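Local structure of GlcNAc Inducible Gene 2, GIG2 (Candida albicans, 6AKZ) at residues A[210-224]-A[278-290]. The protein probably acts as an iron-dependent oxygenase of the DUF1479 family, with a ferric ion bound in a cupin-type fold. Residues are numbered along the deposited sequence; the frame is centred on the assembly and turned at random.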
loop_
_atom_site.group_PDB
_atom_site.type_symbol
_atom_site.label_atom_id
_atom_site.label_comp_id
_atom_site.label_asym_id
_atom_site.label_seq_id
_atom_site.Cartn_x
_atom_site.Cartn_y
_atom_site.Cartn_z
ATOM N N TYR A 210 13.752 1.138 -8.052
ATOM C CA TYR A 210 14.505 -0.089 -7.798
ATOM C C TYR A 210 15.896 -0.116 -8.496
ATOM O O TYR A 210 16.562 -1.148 -8.511
ATOM C CB TYR A 210 13.652 -1.289 -8.227
ATOM C CG TYR A 210 12.269 -1.260 -7.597
ATOM C CD1 TYR A 210 12.088 -1.567 -6.254
ATOM C CD2 TYR A 210 11.138 -0.864 -8.305
ATOM C CE1 TYR A 210 10.861 -1.523 -5.708
ATOM C CE2 TYR A 210 9.913 -0.872 -7.744
ATOM C CZ TYR A 210 9.789 -1.172 -6.434
ATOM O OH TYR A 210 8.576 -1.081 -5.869
ATOM N N LYS A 211 16.406 1.029 -8.914
ATOM C CA LYS A 211 17.699 1.106 -9.569
ATOM C C LYS A 211 18.834 0.381 -8.834
ATOM O O LYS A 211 19.588 -0.318 -9.459
ATOM C CB LYS A 211 18.077 2.568 -9.710
ATOM C CG LYS A 211 19.321 2.810 -10.561
ATOM C CD LYS A 211 19.234 4.229 -11.130
ATOM C CE LYS A 211 20.231 4.489 -12.230
ATOM N NZ LYS A 211 21.576 4.657 -11.597
ATOM N N SER A 212 18.939 0.550 -7.517
ATOM C CA SER A 212 20.013 -0.066 -6.706
ATOM C C SER A 212 19.987 -1.582 -6.845
ATOM O O SER A 212 21.027 -2.200 -6.949
ATOM C CB SER A 212 19.876 0.302 -5.227
ATOM O OG SER A 212 20.272 1.647 -4.981
ATOM N N ILE A 213 18.794 -2.153 -6.952
ATOM C CA ILE A 213 18.676 -3.586 -7.145
ATOM C C ILE A 213 19.161 -3.990 -8.557
ATOM O O ILE A 213 19.895 -4.955 -8.712
ATOM C CB ILE A 213 17.242 -4.004 -6.903
ATOM C CG1 ILE A 213 16.834 -3.691 -5.445
ATOM C CG2 ILE A 213 17.002 -5.446 -7.324
ATOM C CD1 ILE A 213 15.358 -3.940 -5.205
ATOM N N PHE A 214 18.735 -3.272 -9.569
ATOM C CA PHE A 214 19.114 -3.584 -10.933
ATOM C C PHE A 214 20.582 -3.320 -11.244
ATOM O O PHE A 214 21.083 -3.724 -12.317
ATOM C CB PHE A 214 18.271 -2.779 -11.862
ATOM C CG PHE A 214 16.810 -3.175 -11.843
ATOM C CD1 PHE A 214 16.428 -4.482 -11.868
ATOM C CD2 PHE A 214 15.822 -2.193 -11.775
ATOM C CE1 PHE A 214 15.058 -4.828 -11.913
ATOM C CE2 PHE A 214 14.503 -2.517 -11.809
ATOM C CZ PHE A 214 14.091 -3.824 -11.887
ATOM N N GLU A 215 21.264 -2.627 -10.349
ATOM C CA GLU A 215 22.707 -2.398 -10.520
ATOM C C GLU A 215 23.598 -3.345 -9.739
ATOM O O GLU A 215 24.805 -3.221 -9.834
ATOM C CB GLU A 215 23.044 -0.994 -10.074
ATOM C CG GLU A 215 22.541 0.034 -11.049
ATOM C CD GLU A 215 22.884 1.444 -10.608
ATOM O OE1 GLU A 215 23.095 1.644 -9.397
ATOM O OE2 GLU A 215 22.888 2.330 -11.493
ATOM N N GLY A 216 23.008 -4.236 -8.941
ATOM C CA GLY A 216 23.721 -5.208 -8.186
ATOM C C GLY A 216 24.039 -4.804 -6.788
ATOM O O GLY A 216 24.867 -5.412 -6.165
ATOM N N ASP A 217 23.296 -3.836 -6.251
ATOM C CA ASP A 217 23.553 -3.256 -4.951
ATOM C C ASP A 217 22.188 -3.196 -4.167
ATOM O O ASP A 217 21.903 -2.205 -3.531
ATOM C CB ASP A 217 24.081 -1.817 -5.193
ATOM C CG ASP A 217 24.566 -1.110 -3.956
ATOM O OD1 ASP A 217 24.976 -1.750 -2.954
ATOM O OD2 ASP A 217 24.561 0.169 -3.978
ATOM N N TRP A 218 21.420 -4.292 -4.209
ATOM C CA TRP A 218 20.210 -4.422 -3.385
ATOM C C TRP A 218 20.400 -4.035 -1.953
ATOM O O TRP A 218 19.484 -3.481 -1.318
ATOM C CB TRP A 218 19.550 -5.809 -3.517
ATOM C CG TRP A 218 20.295 -6.928 -2.943
ATOM C CD1 TRP A 218 21.072 -7.854 -3.660
ATOM C CD2 TRP A 218 20.377 -7.312 -1.577
ATOM N NE1 TRP A 218 21.640 -8.746 -2.807
ATOM C CE2 TRP A 218 21.218 -8.467 -1.519
ATOM C CE3 TRP A 218 19.825 -6.822 -0.383
ATOM C CZ2 TRP A 218 21.504 -9.106 -0.347
ATOM C CZ3 TRP A 218 20.107 -7.484 0.784
ATOM C CH2 TRP A 218 20.915 -8.633 0.812
ATOM N N GLU A 219 21.595 -4.228 -1.391
ATOM C CA GLU A 219 21.808 -3.964 0.005
ATOM C C GLU A 219 21.591 -2.522 0.345
ATOM O O GLU A 219 21.280 -2.197 1.503
ATOM C CB GLU A 219 23.240 -4.337 0.441
ATOM C CG GLU A 219 23.509 -5.811 0.514
ATOM C CD GLU A 219 24.029 -6.419 -0.809
ATOM O OE1 GLU A 219 23.948 -5.784 -1.924
ATOM O OE2 GLU A 219 24.493 -7.585 -0.690
ATOM N N ASN A 220 21.772 -1.650 -0.628
ATOM C CA ASN A 220 21.571 -0.241 -0.394
ATOM C C ASN A 220 20.205 0.320 -0.865
ATOM O O ASN A 220 20.035 1.558 -0.909
ATOM C CB ASN A 220 22.727 0.495 -1.006
ATOM C CG ASN A 220 23.956 0.304 -0.162
ATOM O OD1 ASN A 220 23.973 0.600 1.040
ATOM N ND2 ASN A 220 24.942 -0.231 -0.745
ATOM N N TRP A 221 19.291 -0.554 -1.277
ATOM C CA TRP A 221 17.920 -0.102 -1.632
ATOM C C TRP A 221 17.208 0.484 -0.395
ATOM O O TRP A 221 17.196 -0.158 0.653
ATOM C CB TRP A 221 17.101 -1.222 -2.231
ATOM C CG TRP A 221 15.795 -0.769 -2.746
ATOM C CD1 TRP A 221 15.576 0.152 -3.726
ATOM C CD2 TRP A 221 14.504 -1.123 -2.225
ATOM N NE1 TRP A 221 14.225 0.382 -3.844
ATOM C CE2 TRP A 221 13.552 -0.396 -2.937
ATOM C CE3 TRP A 221 14.068 -1.970 -1.196
ATOM C CZ2 TRP A 221 12.175 -0.545 -2.715
ATOM C CZ3 TRP A 221 12.709 -2.059 -0.928
ATOM C CH2 TRP A 221 11.777 -1.383 -1.715
ATOM N N ASP A 222 16.664 1.670 -0.564
ATOM C CA ASP A 222 15.997 2.436 0.473
ATOM C C ASP A 222 14.529 2.508 0.018
ATOM O O ASP A 222 14.148 3.306 -0.833
ATOM C CB ASP A 222 16.593 3.839 0.603
ATOM C CG ASP A 222 16.084 4.558 1.856
ATOM O OD1 ASP A 222 14.991 4.189 2.343
ATOM O OD2 ASP A 222 16.808 5.457 2.312
ATOM N N ALA A 223 13.708 1.750 0.719
ATOM C CA ALA A 223 12.224 1.731 0.477
ATOM C C ALA A 223 11.439 2.980 0.864
ATOM O O ALA A 223 10.243 3.106 0.524
ATOM C CB ALA A 223 11.639 0.531 1.231
ATOM N N PHE A 224 12.119 3.894 1.495
ATOM C CA PHE A 224 11.495 5.065 2.082
ATOM C C PHE A 224 11.790 6.338 1.360
ATOM O O PHE A 224 11.237 7.355 1.751
ATOM C CB PHE A 224 11.756 5.143 3.571
ATOM C CG PHE A 224 11.181 3.987 4.278
ATOM C CD1 PHE A 224 9.850 4.007 4.713
ATOM C CD2 PHE A 224 11.901 2.793 4.393
ATOM C CE1 PHE A 224 9.283 2.898 5.311
ATOM C CE2 PHE A 224 11.332 1.685 4.998
ATOM C CZ PHE A 224 10.001 1.732 5.417
ATOM N N LEU A 278 11.328 -6.199 4.230
ATOM C CA LEU A 278 10.963 -5.375 3.087
ATOM C C LEU A 278 12.032 -5.414 1.985
ATOM O O LEU A 278 11.726 -5.659 0.813
ATOM C CB LEU A 278 10.643 -3.937 3.582
ATOM C CG LEU A 278 10.273 -2.904 2.568
ATOM C CD1 LEU A 278 9.066 -3.341 1.763
ATOM C CD2 LEU A 278 9.931 -1.604 3.362
ATOM N N LYS A 279 13.280 -5.130 2.361
ATOM C CA LYS A 279 14.368 -5.089 1.441
ATOM C C LYS A 279 14.631 -6.427 0.808
ATOM O O LYS A 279 14.786 -6.477 -0.426
ATOM C CB LYS A 279 15.653 -4.575 2.089
ATOM C CG LYS A 279 16.805 -4.278 1.156
ATOM C CD LYS A 279 18.077 -4.034 1.978
ATOM C CE LYS A 279 18.104 -2.671 2.608
ATOM N NZ LYS A 279 19.258 -2.569 3.528
ATOM N N LEU A 280 14.743 -7.493 1.574
ATOM C CA LEU A 280 14.995 -8.801 0.960
ATOM C C LEU A 280 13.877 -9.213 0.039
ATOM O O LEU A 280 14.109 -9.804 -1.044
ATOM C CB LEU A 280 15.239 -9.869 2.029
ATOM C CG LEU A 280 16.486 -9.746 2.834
ATOM C CD1 LEU A 280 16.619 -10.863 3.827
ATOM C CD2 LEU A 280 17.716 -9.664 1.980
ATOM N N SER A 281 12.637 -8.954 0.461
ATOM C CA SER A 281 11.497 -9.219 -0.384
ATOM C C SER A 281 11.577 -8.579 -1.793
ATOM O O SER A 281 11.377 -9.244 -2.802
ATOM C CB SER A 281 10.185 -8.862 0.284
ATOM O OG SER A 281 9.808 -9.766 1.334
ATOM N N MET A 282 11.792 -7.289 -1.833
ATOM C CA MET A 282 11.819 -6.602 -3.091
ATOM C C MET A 282 13.080 -6.880 -3.938
ATOM O O MET A 282 13.026 -6.843 -5.137
ATOM C CB MET A 282 11.563 -5.100 -2.925
ATOM C CG MET A 282 10.155 -4.748 -2.448
ATOM S SD MET A 282 8.846 -5.503 -3.421
ATOM C CE MET A 282 9.134 -4.887 -5.072
ATOM N N ALA A 283 14.184 -7.175 -3.307
ATOM C CA ALA A 283 15.395 -7.563 -4.050
ATOM C C ALA A 283 15.020 -8.842 -4.772
ATOM O O ALA A 283 15.308 -9.001 -5.927
ATOM C CB ALA A 283 16.559 -7.743 -3.103
ATOM N N TYR A 284 14.359 -9.764 -4.116
ATOM C CA TYR A 284 14.051 -11.063 -4.704
ATOM C C TYR A 284 13.010 -10.946 -5.802
ATOM O O TYR A 284 13.191 -11.447 -6.930
ATOM C CB TYR A 284 13.516 -11.985 -3.610
ATOM C CG TYR A 284 13.211 -13.387 -4.087
ATOM C CD1 TYR A 284 14.200 -14.390 -4.162
ATOM C CD2 TYR A 284 11.905 -13.720 -4.459
ATOM C CE1 TYR A 284 13.862 -15.685 -4.597
ATOM C CE2 TYR A 284 11.586 -15.003 -4.884
ATOM C CZ TYR A 284 12.549 -15.974 -4.927
ATOM O OH TYR A 284 12.156 -17.241 -5.353
ATOM N N ILE A 285 11.971 -10.183 -5.529
ATOM C CA ILE A 285 10.854 -10.002 -6.455
ATOM C C ILE A 285 11.370 -9.329 -7.706
ATOM O O ILE A 285 11.067 -9.829 -8.796
ATOM C CB ILE A 285 9.687 -9.230 -5.836
ATOM C CG1 ILE A 285 8.998 -10.174 -4.823
ATOM C CG2 ILE A 285 8.628 -8.784 -6.825
ATOM C CD1 ILE A 285 8.151 -9.531 -3.757
ATOM N N MET A 286 12.060 -8.203 -7.546
ATOM C CA MET A 286 12.501 -7.437 -8.726
ATOM C C MET A 286 13.442 -8.199 -9.613
ATOM O O MET A 286 13.432 -7.988 -10.800
ATOM C CB MET A 286 13.095 -6.084 -8.371
ATOM C CG MET A 286 12.069 -5.153 -7.705
ATOM S SD MET A 286 10.414 -4.995 -8.471
ATOM C CE MET A 286 10.831 -4.381 -10.102
ATOM N N LEU A 287 14.322 -8.980 -9.017
ATOM C CA LEU A 287 15.234 -9.808 -9.790
ATOM C C LEU A 287 14.702 -11.143 -10.250
ATOM O O LEU A 287 15.315 -11.774 -11.134
ATOM C CB LEU A 287 16.535 -10.037 -9.012
ATOM C CG LEU A 287 17.377 -8.804 -8.698
ATOM C CD1 LEU A 287 18.592 -9.124 -7.877
ATOM C CD2 LEU A 287 17.826 -8.097 -9.935
ATOM N N ARG A 288 13.601 -11.605 -9.697
ATOM C CA ARG A 288 13.057 -12.911 -10.086
ATOM C C ARG A 288 12.820 -13.163 -11.621
ATOM O O ARG A 288 13.092 -14.284 -12.069
ATOM C CB ARG A 288 11.846 -13.280 -9.275
ATOM C CG ARG A 288 11.409 -14.731 -9.406
ATOM C CD ARG A 288 12.409 -15.737 -8.928
ATOM N NE ARG A 288 11.784 -17.090 -8.918
ATOM C CZ ARG A 288 12.439 -18.230 -8.754
ATOM N NH1 ARG A 288 13.747 -18.229 -8.631
ATOM N NH2 ARG A 288 11.738 -19.379 -8.693
ATOM N N PRO A 289 12.353 -12.158 -12.392
ATOM C CA PRO A 289 12.233 -12.359 -13.848
ATOM C C PRO A 289 13.529 -12.668 -14.523
ATOM O O PRO A 289 13.488 -13.310 -15.569
ATOM C CB PRO A 289 11.592 -11.056 -14.360
ATOM C CG PRO A 289 10.907 -10.482 -13.137
ATOM C CD PRO A 289 11.836 -10.824 -12.004
ATOM N N PHE A 290 14.660 -12.275 -13.935
ATOM C CA PHE A 290 15.965 -12.548 -14.453
ATOM C C PHE A 290 16.573 -13.864 -13.920
ATOM O O PHE A 290 17.588 -14.364 -14.491
ATOM C CB PHE A 290 16.929 -11.427 -14.110
ATOM C CG PHE A 290 16.463 -10.071 -14.598
ATOM C CD1 PHE A 290 15.607 -9.265 -13.825
ATOM C CD2 PHE A 290 16.823 -9.622 -15.824
ATOM C CE1 PHE A 290 15.154 -8.067 -14.298
ATOM C CE2 PHE A 290 16.373 -8.398 -16.296
ATOM C CZ PHE A 290 15.557 -7.605 -15.517
#
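A knob-into-hole contact and a Met-aromatic contact join helix 278-287 to the short helix 211-214 and the 3-10 turn and loop that follow it, in a buried part of this cupin-clan fold; the side chain of Met282 lies about 13 Å from the bound Fe (III) ion. Ile213 is the knob: its branched side chain sits among Met282, Ala283, Met286 and Leu287, with CG2 3.6 Å from Leu287 CG. The bend at chi2 sets the flexible thioether of Met286 over one face of Tyr210, SD lying 4.1 Å from the ring centroid and only 6° off the normal; the further bend at chi3 turns CE toward Phe214, 3.8 Å from CZ. Tyr210 OH is hydrogen-bonded to Asp352 OD2. Ala283 is small enough for the backbones to close in, and its CB meets Trp218 CB at 3.6 Å, while Trp218 NE1 hydrogen-bonds to Ser38 O on helix 32-56. Trp221 brings the far end of its six-membered ring to Met282, CH2 lying 3.8 Å from CG, and Ile213 CD1 reaches one indole face near the rim. Lys279 runs its aliphatic chain past the Trp218 ring edge; bent at chi3 (-77°), it ends with NZ donating to Glu219 O at 2.9 Å, tilted 32° from the carbonyl plane.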